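Long-range contacts in probable ABC transporter phosphite binding protein PhnD1 (Prochlorococcus marinus str. MIT 9301, PDB 5LQ5), which binds inorganic phosphite strongly, and methylphosphonate and phosphate only very weakly, probably as the solute-binding protein of an ABC transporter: residues P12-D17 with S157-I162; K32-E37 with E220-E225; V96-E101 with N193-W198. All blocks are in the same frame, centred on the assembly; numbering follows the deposited sequence.

Interaction 1. Residues P12-D17 with S157-I162; sequences PDQNQD and SHDATI
Pro12 meets Ser157 through its backbone, the carbonyl O of Pro12 lying 3.6 Å from Ser157 CB. At Asp13 the main chain takes over: His158 N, in the first turn of helix 158-167, gives its hydrogen to Asp13 O at 2.8 Å. Alongside, Asp13 CB touches the ring carbon CD2 of His158 at 3.7 Å, with carboxylate and imidazole planes turned 75° apart. The polar ends have partners outside the two segments: Asp13 OD2 bonds to the hydroxyl of Tyr206 and His158 NE2 to the bound phosphite. Gln14 adds its CB, 3.4 Å from Asp159 OD2. That same oxygen takes the backbone hydrogen of Asn15, N to OD2 2.8 Å, in a bond that is almost straight (174°) and meets the carboxylate on its anti side, somewhat out of its plane. With CG anti to the carbonyl carbon and beside its own N (chi1 -74°), the Asp159 carboxylate extends across to the Asn15 amide, while its other oxygen, OD1, is held by Asn183. Because Asn15 is the N-cap residue, just ahead of helix 16-34, the positive end of that helix would probably favour the charged carboxylate. An alanine in place of Asp159 would probably leave the Asn15 N-H without its acceptor and Asn183 without its mate. The Asn15 side chain joins in through a water that donates to OD1 at 2.8 Å and lies 2.6 Å from Ser157 OG. Ser157, the N-cap residue of helix 158-167, also accepts from Ala160 N through OG, a capping bond. Here the loop after strand 5-10 in one lobe bonds to a helix start in the other beside the phosphite pocket, consistent with the closed, ligand-bound cleft of periplasmic binding proteins.

Interaction 2. Residues K32-E37 with E220-E225; sequences KQLDVE and EGFTKE
Leu34, in the last turn of helix 16-34, meets Phe222 and Glu225 of helix 222-231. The apolar part centres on the phenyl ring. Leu34 CD1 lies 4.0 Å from Phe222 CZ, the two side chains crossing at about a right angle, and Val36 CG2 approaches Phe222 CE1 at 4.2 Å. Phe222 CG stands anti to the backbone N (chi1 -177°), which brings the CZ and CE1 corner of the ring against Leu34 and Val36. Phe218 stacks on it from helix 214-218, and Leu34 also touches Leu226 and Val229. A second kind of packing is mixed: the other methyl of Leu34, CD2, lies against the aliphatic stem of Glu225 and is 3.5 Å from its CG, the two side chains running past each other in opposite directions. No direct hydrogen bond crosses the contact. A water does the polar work, donating to Leu34 O at 2.6 Å and to Glu225 OE1 at 3.1 Å, and it sits in the ring plane at the edge of Phe222. The contact thus fastens the helix-to-strand turn of a beta-alpha-beta crossover, from helix 16-34 to the edge strand 37-40, onto the first turn of helix 222-231 in an alpha/beta lobe.

Interaction 3. Residues V96-E101 with N193-W198; sequences VNKNLE and NLELFW
An antiparallel strand pairing at the edge of the five-stranded sheet joins Val96 and Asn97, at the end of strand 92-97, to Leu194 and Glu195 of the outermost strand 194-199. Val96 and Glu195 form the hydrogen-bonded pair: Val96 N gives to Glu195 O at 3.0 Å and Glu195 N to Val96 O at 2.9 Å, both bonds nearly straight. Asn97 and Leu194 follow as the non-hydrogen-bonded pair, and Lys98 N then closes onto Asn193 O at 2.7 Å just as its chain turns into a 3-10 segment. That turn is started by an Asx turn, in which Asn97 OD1 accepts from Asn99 N, 2.8 Å away and in the carbonyl plane. Asn97 CG lies anti to the backbone N (chi1 -174°), which carries OD1 to the N-H of Asn99, while ND2 bonds to Val165 O. Leu194 CD2 reaches back to 3.7 Å from Val96 O, and the Leu194 side chain also packs on helix 158-167, touching Val165 and Asn166. Val96 shares its side of the sheet with Glu195, and its CG1 meets Phe197 CB at 3.9 Å, obliquely to the ring. Phe197 and Trp198 both face Phe94 in a classic beta bulge, and the Phe197 side chain also touches Ile105 and Leu114. At the margin Lys98 crosses Glu195 at about a right angle, forming a salt bridge of 3.4 Å from NZ to OE2, although the glutamate is poorly ordered. Bends in the last two torsions of Lys98 fold its ammonium back over the neighbouring strand, where NZ donates a hydrogen bond to Leu194 O at 3.2 Å, from above the carbonyl plane and not along a lone pair.

Overall arrangement
All three contacts are partly buried: interaction 1 lies nearest the chain's centre (about 10 Å, centre to centre), beside the phosphite and between the two lobes, while interactions 2 and 3 are peripheral (about 25 and 23 Å), in separate lobes on opposite sides. Residues 12-17 and 32-37 share helix 16-34, using its start and its end. Interactions 1 and 3 touch where Ile162 O packs against Leu194 CD1 (3.8 Å), so helix 158-167 links the cleft to the edge strand. Chemistry follows place: direct polar bonds and a water at the lobe interface, apolar packing with one water at the outer helix ends, and main-chain pairing with a salt bridge at its margin along the sheet edge.

Interaction 1. Residues P12-D17 with S157-I162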
loop_
_atom_site.group_PDB
_atom_site.type_symbol
_atom_site.label_atom_id
_atom_site.label_comp_id
_atom_site.label_asym_id
_atom_site.label_seq_id
_atom_site.Cartn_x
_atom_site.Cartn_y
_atom_site.Cartn_z
ATOM N N PRO A 12 -0.867 -5.363 5.107
ATOM C CA PRO A 12 0.104 -6.416 4.781
ATOM C C PRO A 12 0.303 -6.550 3.270
ATOM O O PRO A 12 -0.139 -7.505 2.631
ATOM C CB PRO A 12 -0.528 -7.656 5.394
ATOM C CG PRO A 12 -2.011 -7.396 5.333
ATOM C CD PRO A 12 -2.165 -5.917 5.537
ATOM N N ASP A 13 0.988 -5.548 2.717
ATOM C CA ASP A 13 1.110 -5.341 1.258
ATOM C C ASP A 13 2.310 -6.064 0.649
ATOM O O ASP A 13 2.491 -6.074 -0.560
ATOM C CB ASP A 13 1.113 -3.851 0.909
ATOM C CG ASP A 13 2.408 -3.128 1.317
ATOM O OD1 ASP A 13 3.130 -3.605 2.216
ATOM O OD2 ASP A 13 2.704 -2.092 0.712
ATOM N N GLN A 14 3.127 -6.633 1.540
ATOM C CA GLN A 14 4.354 -7.358 1.205
ATOM C C GLN A 14 4.500 -8.547 2.161
ATOM O O GLN A 14 3.778 -8.648 3.131
ATOM C CB GLN A 14 5.567 -6.401 1.310
ATOM C CG GLN A 14 5.531 -5.345 0.215
ATOM C CD GLN A 14 6.493 -4.231 0.492
ATOM O OE1 GLN A 14 6.141 -3.188 1.037
ATOM N NE2 GLN A 14 7.688 -4.440 0.115
ATOM N N ASN A 15 5.459 -9.425 1.896
ATOM C CA ASN A 15 5.709 -10.554 2.750
ATOM C C ASN A 15 6.030 -10.110 4.176
ATOM O O ASN A 15 6.642 -9.042 4.404
ATOM C CB ASN A 15 6.841 -11.416 2.210
ATOM C CG ASN A 15 6.480 -12.127 0.912
ATOM O OD1 ASN A 15 5.307 -12.417 0.623
ATOM N ND2 ASN A 15 7.471 -12.419 0.145
ATOM N N GLN A 16 5.619 -10.936 5.129
ATOM C CA GLN A 16 5.751 -10.587 6.548
ATOM C C GLN A 16 7.190 -10.317 7.004
ATOM O O GLN A 16 7.421 -9.463 7.883
ATOM C CB GLN A 16 5.054 -11.611 7.440
ATOM C CG GLN A 16 4.858 -11.148 8.875
ATOM C CD GLN A 16 3.945 -9.949 8.953
ATOM O OE1 GLN A 16 2.880 -9.924 8.333
ATOM N NE2 GLN A 16 4.364 -8.940 9.682
ATOM N N ASP A 17 8.152 -11.019 6.417
ATOM C CA ASP A 17 9.571 -10.752 6.752
ATOM C C ASP A 17 10.013 -9.274 6.525
ATOM O O ASP A 17 10.706 -8.662 7.347
ATOM C CB ASP A 17 10.529 -11.777 6.116
ATOM C CG ASP A 17 10.623 -11.714 4.581
ATOM O OD1 ASP A 17 9.670 -11.311 3.894
ATOM O OD2 ASP A 17 11.676 -12.139 4.045
ATOM N N SER A 157 -1.481 -9.350 -1.692
ATOM C CA SER A 157 -0.268 -8.552 -1.473
ATOM C C SER A 157 0.489 -8.396 -2.775
ATOM O O SER A 157 0.356 -9.201 -3.704
ATOM C CB SER A 157 0.642 -9.169 -0.413
ATOM O OG SER A 157 1.651 -10.025 -0.969
ATOM N N HIS A 158 1.326 -7.364 -2.818
ATOM C CA HIS A 158 2.097 -7.104 -4.040
ATOM C C HIS A 158 3.144 -8.206 -4.264
ATOM O O HIS A 158 3.409 -8.603 -5.415
ATOM C CB HIS A 158 2.719 -5.725 -4.012
ATOM C CG HIS A 158 1.710 -4.650 -3.820
ATOM N ND1 HIS A 158 0.636 -4.486 -4.667
ATOM C CD2 HIS A 158 1.520 -3.785 -2.793
ATOM C CE1 HIS A 158 -0.134 -3.519 -4.201
ATOM N NE2 HIS A 158 0.392 -3.061 -3.081
ATOM N N ASP A 159 3.757 -8.686 -3.183
ATOM C CA ASP A 159 4.753 -9.807 -3.323
ATOM C C ASP A 159 4.037 -11.073 -3.829
ATOM O O ASP A 159 4.537 -11.794 -4.702
ATOM C CB ASP A 159 5.499 -10.094 -2.032
ATOM C CG ASP A 159 6.534 -9.055 -1.686
ATOM O OD1 ASP A 159 7.039 -8.329 -2.592
ATOM O OD2 ASP A 159 6.885 -9.034 -0.479
ATOM N N ALA A 160 2.814 -11.297 -3.328
ATOM C CA ALA A 160 2.074 -12.483 -3.758
ATOM C C ALA A 160 1.619 -12.432 -5.223
ATOM O O ALA A 160 1.596 -13.452 -5.897
ATOM C CB ALA A 160 0.900 -12.761 -2.854
ATOM N N THR A 161 1.324 -11.231 -5.718
ATOM C CA THR A 161 0.975 -11.047 -7.124
ATOM C C THR A 161 2.155 -11.421 -8.021
ATOM O O THR A 161 2.011 -12.173 -8.946
ATOM C CB THR A 161 0.556 -9.597 -7.378
ATOM O OG1 THR A 161 -0.589 -9.330 -6.574
ATOM C CG2 THR A 161 0.245 -9.326 -8.808
ATOM N N ILE A 162 3.334 -10.909 -7.660
ATOM C CA ILE A 162 4.565 -11.233 -8.407
ATOM C C ILE A 162 4.735 -12.762 -8.432
ATOM O O ILE A 162 4.992 -13.343 -9.479
ATOM C CB ILE A 162 5.801 -10.555 -7.778
ATOM C CG1 ILE A 162 5.754 -9.048 -8.029
ATOM C CG2 ILE A 162 7.091 -11.187 -8.306
ATOM C CD1 ILE A 162 6.736 -8.260 -7.167
HETATM O O HOH W 1 2.671 -11.518 0.955
#

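Interaction 2. Residues K32-E37 with E220-E225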
loop_
_atom_site.group_PDB
_atom_site.type_symbol
_atom_site.label_atom_id
_atom_site.label_comp_id
_atom_site.label_asym_id
_atom_site.label_seq_id
_atom_site.Cartn_x
_atom_site.Cartn_y
_atom_site.Cartn_z
ATOM N N LYS A 32 12.304 5.643 21.119
ATOM C CA LYS A 32 13.452 6.426 21.622
ATOM C C LYS A 32 13.135 7.933 21.678
ATOM O O LYS A 32 13.405 8.604 22.671
ATOM C CB LYS A 32 14.685 6.201 20.764
ATOM C CG LYS A 32 15.396 4.882 21.027
ATOM C CD LYS A 32 16.656 4.755 20.186
ATOM C CE LYS A 32 17.178 3.325 20.177
ATOM N NZ LYS A 32 18.270 3.137 19.187
ATOM N N GLN A 33 12.550 8.451 20.602
ATOM C CA GLN A 33 12.258 9.888 20.481
ATOM C C GLN A 33 11.060 10.370 21.281
ATOM O O GLN A 33 11.066 11.502 21.788
ATOM C CB GLN A 33 12.082 10.298 19.043
ATOM C CG GLN A 33 13.337 10.157 18.196
ATOM C CD GLN A 33 13.307 11.045 16.948
ATOM O OE1 GLN A 33 12.931 12.224 17.006
ATOM N NE2 GLN A 33 13.646 10.471 15.800
ATOM N N LEU A 34 10.029 9.543 21.362
ATOM C CA LEU A 34 8.809 9.867 22.141
ATOM C C LEU A 34 8.811 9.453 23.605
ATOM O O LEU A 34 7.950 9.882 24.365
ATOM C CB LEU A 34 7.566 9.247 21.478
ATOM C CG LEU A 34 7.363 9.751 20.051
ATOM C CD1 LEU A 34 6.326 8.900 19.339
ATOM C CD2 LEU A 34 7.008 11.227 19.987
ATOM N N ASP A 35 9.766 8.613 23.985
ATOM C CA ASP A 35 9.902 8.123 25.380
ATOM C C ASP A 35 8.605 7.424 25.841
ATOM O O ASP A 35 8.083 7.663 26.927
ATOM C CB ASP A 35 10.271 9.320 26.299
ATOM C CG ASP A 35 10.205 9.002 27.798
ATOM O OD1 ASP A 35 10.042 7.838 28.226
ATOM O OD2 ASP A 35 10.309 9.950 28.577
ATOM N N VAL A 36 8.078 6.565 24.984
ATOM C CA VAL A 36 6.943 5.707 25.332
ATOM C C VAL A 36 7.203 4.343 24.677
ATOM O O VAL A 36 8.010 4.238 23.741
ATOM C CB VAL A 36 5.567 6.270 24.886
ATOM C CG1 VAL A 36 5.283 7.630 25.533
ATOM C CG2 VAL A 36 5.497 6.368 23.365
ATOM N N GLU A 37 6.520 3.323 25.191
ATOM C CA GLU A 37 6.527 1.970 24.607
ATOM C C GLU A 37 5.795 1.993 23.276
ATOM O O GLU A 37 4.685 2.517 23.188
ATOM C CB GLU A 37 5.875 0.927 25.517
ATOM C CG GLU A 37 6.873 0.054 26.263
ATOM C CD GLU A 37 6.237 -1.207 26.808
ATOM O OE1 GLU A 37 5.270 -1.084 27.586
ATOM O OE2 GLU A 37 6.696 -2.315 26.454
ATOM N N GLU A 220 -0.966 16.102 26.562
ATOM C CA GLU A 220 -1.171 17.213 25.619
ATOM C C GLU A 220 0.075 17.394 24.760
ATOM O O GLU A 220 1.192 17.309 25.254
ATOM C CB GLU A 220 -1.494 18.543 26.331
ATOM C CG GLU A 220 -2.902 18.628 26.908
ATOM C CD GLU A 220 -2.984 18.086 28.318
ATOM O OE1 GLU A 220 -2.394 17.002 28.540
ATOM O OE2 GLU A 220 -3.641 18.717 29.177
ATOM N N GLY A 221 -0.156 17.599 23.463
ATOM C CA GLY A 221 0.904 17.838 22.471
ATOM C C GLY A 221 1.537 16.582 21.879
ATOM O O GLY A 221 2.385 16.692 21.004
ATOM N N PHE A 222 1.113 15.400 22.341
ATOM C CA PHE A 222 1.692 14.122 21.874
ATOM C C PHE A 222 1.516 13.923 20.376
ATOM O O PHE A 222 2.472 13.584 19.686
ATOM C CB PHE A 222 1.126 12.911 22.620
ATOM C CG PHE A 222 1.753 11.602 22.208
ATOM C CD1 PHE A 222 2.989 11.212 22.729
ATOM C CD2 PHE A 222 1.137 10.760 21.283
ATOM C CE1 PHE A 222 3.582 10.018 22.337
ATOM C CE2 PHE A 222 1.727 9.561 20.895
ATOM C CZ PHE A 222 2.940 9.183 21.425
ATOM N N THR A 223 0.319 14.147 19.867
ATOM C CA THR A 223 0.089 13.940 18.419
ATOM C C THR A 223 0.988 14.834 17.573
ATOM O O THR A 223 1.562 14.393 16.606
ATOM C CB THR A 223 -1.385 14.155 18.013
ATOM O OG1 THR A 223 -2.223 13.484 18.953
ATOM C CG2 THR A 223 -1.668 13.581 16.638
ATOM N N LYS A 224 1.101 16.092 17.975
ATOM C CA LYS A 224 2.026 17.030 17.345
ATOM C C LYS A 224 3.495 16.543 17.384
ATOM O O LYS A 224 4.206 16.635 16.389
ATOM C CB LYS A 224 1.905 18.430 17.969
ATOM C CG LYS A 224 2.583 19.512 17.136
ATOM C CD LYS A 224 1.771 20.798 17.091
ATOM C CE LYS A 224 0.563 20.669 16.173
ATOM N NZ LYS A 224 -0.186 21.948 16.038
ATOM N N GLU A 225 3.910 16.003 18.530
ATOM C CA GLU A 225 5.285 15.470 18.728
ATOM C C GLU A 225 5.508 14.246 17.813
ATOM O O GLU A 225 6.538 14.110 17.142
ATOM C CB GLU A 225 5.506 15.066 20.184
ATOM C CG GLU A 225 6.954 14.707 20.528
ATOM C CD GLU A 225 7.136 14.137 21.931
ATOM O OE1 GLU A 225 6.135 13.835 22.626
ATOM O OE2 GLU A 225 8.308 13.964 22.322
HETATM O O HOH W 2 5.891 11.494 24.672
#

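Interaction 3. Residues V96-E101 with N193-W198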
loop_
_atom_site.group_PDB
_atom_site.type_symbol
_atom_site.label_atom_id
_atom_site.label_comp_id
_atom_site.label_asym_id
_atom_site.label_seq_id
_atom_site.Cartn_x
_atom_site.Cartn_y
_atom_site.Cartn_z
ATOM N N VAL A 96 3.415 -9.262 -17.048
ATOM C CA VAL A 96 3.015 -10.473 -17.747
ATOM C C VAL A 96 4.090 -11.533 -17.682
ATOM O O VAL A 96 5.279 -11.223 -17.590
ATOM C CB VAL A 96 2.622 -10.232 -19.209
ATOM C CG1 VAL A 96 1.368 -9.361 -19.295
ATOM C CG2 VAL A 96 3.773 -9.582 -19.975
ATOM N N ASN A 97 3.651 -12.789 -17.717
ATOM C CA ASN A 97 4.544 -13.933 -17.748
ATOM C C ASN A 97 5.166 -13.955 -19.159
ATOM O O ASN A 97 4.482 -13.738 -20.161
ATOM C CB ASN A 97 3.794 -15.222 -17.477
ATOM C CG ASN A 97 4.710 -16.421 -17.360
ATOM O OD1 ASN A 97 5.256 -16.882 -18.348
ATOM N ND2 ASN A 97 4.891 -16.926 -16.150
ATOM N N LYS A 98 6.483 -14.182 -19.193
ATOM C CA LYS A 98 7.245 -14.271 -20.465
ATOM C C LYS A 98 6.746 -15.279 -21.458
ATOM O O LYS A 98 6.928 -15.116 -22.659
ATOM C CB LYS A 98 8.658 -14.686 -20.173
ATOM C CG LYS A 98 9.459 -13.519 -19.694
ATOM C CD LYS A 98 10.886 -13.934 -19.469
ATOM C CE LYS A 98 11.455 -13.196 -18.293
ATOM N NZ LYS A 98 11.672 -11.769 -18.595
ATOM N N ASN A 99 6.171 -16.353 -20.950
ATOM C CA ASN A 99 5.661 -17.427 -21.817
ATOM C C ASN A 99 4.573 -16.971 -22.801
ATOM O O ASN A 99 4.298 -17.660 -23.777
ATOM C CB ASN A 99 5.131 -18.588 -20.980
ATOM C CG ASN A 99 6.244 -19.480 -20.439
ATOM O OD1 ASN A 99 6.944 -19.139 -19.466
ATOM N ND2 ASN A 99 6.395 -20.652 -21.051
ATOM N N LEU A 100 3.952 -15.826 -22.549
ATOM C CA LEU A 100 2.914 -15.321 -23.457
ATOM C C LEU A 100 3.477 -14.647 -24.704
ATOM O O LEU A 100 2.767 -14.432 -25.692
ATOM C CB LEU A 100 2.077 -14.266 -22.782
ATOM C CG LEU A 100 1.227 -14.641 -21.589
ATOM C CD1 LEU A 100 0.706 -13.310 -21.097
ATOM C CD2 LEU A 100 0.063 -15.515 -21.979
ATOM N N GLU A 101 4.734 -14.242 -24.607
ATOM C CA GLU A 101 5.413 -13.486 -25.679
ATOM C C GLU A 101 4.601 -12.261 -26.096
ATOM O O GLU A 101 4.467 -11.942 -27.267
ATOM C CB GLU A 101 5.738 -14.393 -26.866
ATOM C CG GLU A 101 6.901 -15.305 -26.523
ATOM C CD GLU A 101 7.166 -16.400 -27.533
ATOM O OE1 GLU A 101 6.416 -16.546 -28.522
ATOM O OE2 GLU A 101 8.148 -17.136 -27.321
ATOM N N ASN A 193 10.607 -14.907 -14.578
ATOM C CA ASN A 193 9.664 -15.218 -15.678
ATOM C C ASN A 193 8.711 -14.102 -16.004
ATOM O O ASN A 193 7.770 -14.305 -16.771
ATOM C CB ASN A 193 8.862 -16.464 -15.379
ATOM C CG ASN A 193 9.717 -17.635 -15.002
ATOM O OD1 ASN A 193 9.518 -18.270 -13.955
ATOM N ND2 ASN A 193 10.670 -17.940 -15.838
ATOM N N LEU A 194 9.011 -12.912 -15.482
ATOM C CA LEU A 194 8.178 -11.715 -15.652
ATOM C C LEU A 194 8.766 -10.600 -16.453
ATOM O O LEU A 194 9.966 -10.294 -16.357
ATOM C CB LEU A 194 7.854 -11.085 -14.292
ATOM C CG LEU A 194 7.025 -11.943 -13.375
ATOM C CD1 LEU A 194 6.687 -11.186 -12.096
ATOM C CD2 LEU A 194 5.763 -12.397 -14.085
ATOM N N GLU A 195 7.864 -9.939 -17.164
ATOM C CA GLU A 195 8.171 -8.752 -17.967
ATOM C C GLU A 195 7.203 -7.629 -17.611
ATOM O O GLU A 195 6.008 -7.864 -17.396
ATOM C CB GLU A 195 8.022 -9.032 -19.474
ATOM C CG GLU A 195 9.064 -9.949 -20.079
ATOM C CD GLU A 195 10.348 -9.241 -20.516
ATOM O OE1 GLU A 195 10.639 -8.112 -20.057
ATOM O OE2 GLU A 195 11.077 -9.824 -21.345
ATOM N N LEU A 196 7.718 -6.412 -17.568
ATOM C CA LEU A 196 6.879 -5.202 -17.476
ATOM C C LEU A 196 6.047 -5.044 -18.738
ATOM O O LEU A 196 6.587 -5.013 -19.864
ATOM C CB LEU A 196 7.710 -3.938 -17.210
ATOM C CG LEU A 196 6.971 -2.594 -17.209
ATOM C CD1 LEU A 196 6.097 -2.496 -15.957
ATOM C CD2 LEU A 196 7.918 -1.406 -17.282
ATOM N N PHE A 197 4.752 -4.854 -18.523
ATOM C CA PHE A 197 3.738 -4.696 -19.593
ATOM C C PHE A 197 3.291 -3.262 -19.783
ATOM O O PHE A 197 3.235 -2.770 -20.917
ATOM C CB PHE A 197 2.545 -5.652 -19.395
ATOM C CG PHE A 197 1.513 -5.617 -20.502
ATOM C CD1 PHE A 197 1.786 -6.128 -21.757
ATOM C CD2 PHE A 197 0.253 -5.082 -20.290
ATOM C CE1 PHE A 197 0.840 -6.084 -22.763
ATOM C CE2 PHE A 197 -0.703 -5.072 -21.281
ATOM C CZ PHE A 197 -0.393 -5.554 -22.554
ATOM N N TRP A 198 2.961 -2.596 -18.682
ATOM C CA TRP A 198 2.485 -1.204 -18.707
ATOM C C TRP A 198 2.692 -0.517 -17.364
ATOM O O TRP A 198 2.550 -1.151 -16.318
ATOM C CB TRP A 198 1.018 -1.117 -19.139
ATOM C CG TRP A 198 0.504 0.234 -19.457
ATOM C CD1 TRP A 198 0.983 1.073 -20.430
ATOM C CD2 TRP A 198 -0.621 0.905 -18.879
ATOM N NE1 TRP A 198 0.261 2.223 -20.468
ATOM C CE2 TRP A 198 -0.736 2.157 -19.530
ATOM C CE3 TRP A 198 -1.531 0.591 -17.855
ATOM C CZ2 TRP A 198 -1.726 3.082 -19.207
ATOM C CZ3 TRP A 198 -2.525 1.522 -17.544
ATOM C CH2 TRP A 198 -2.597 2.755 -18.202
#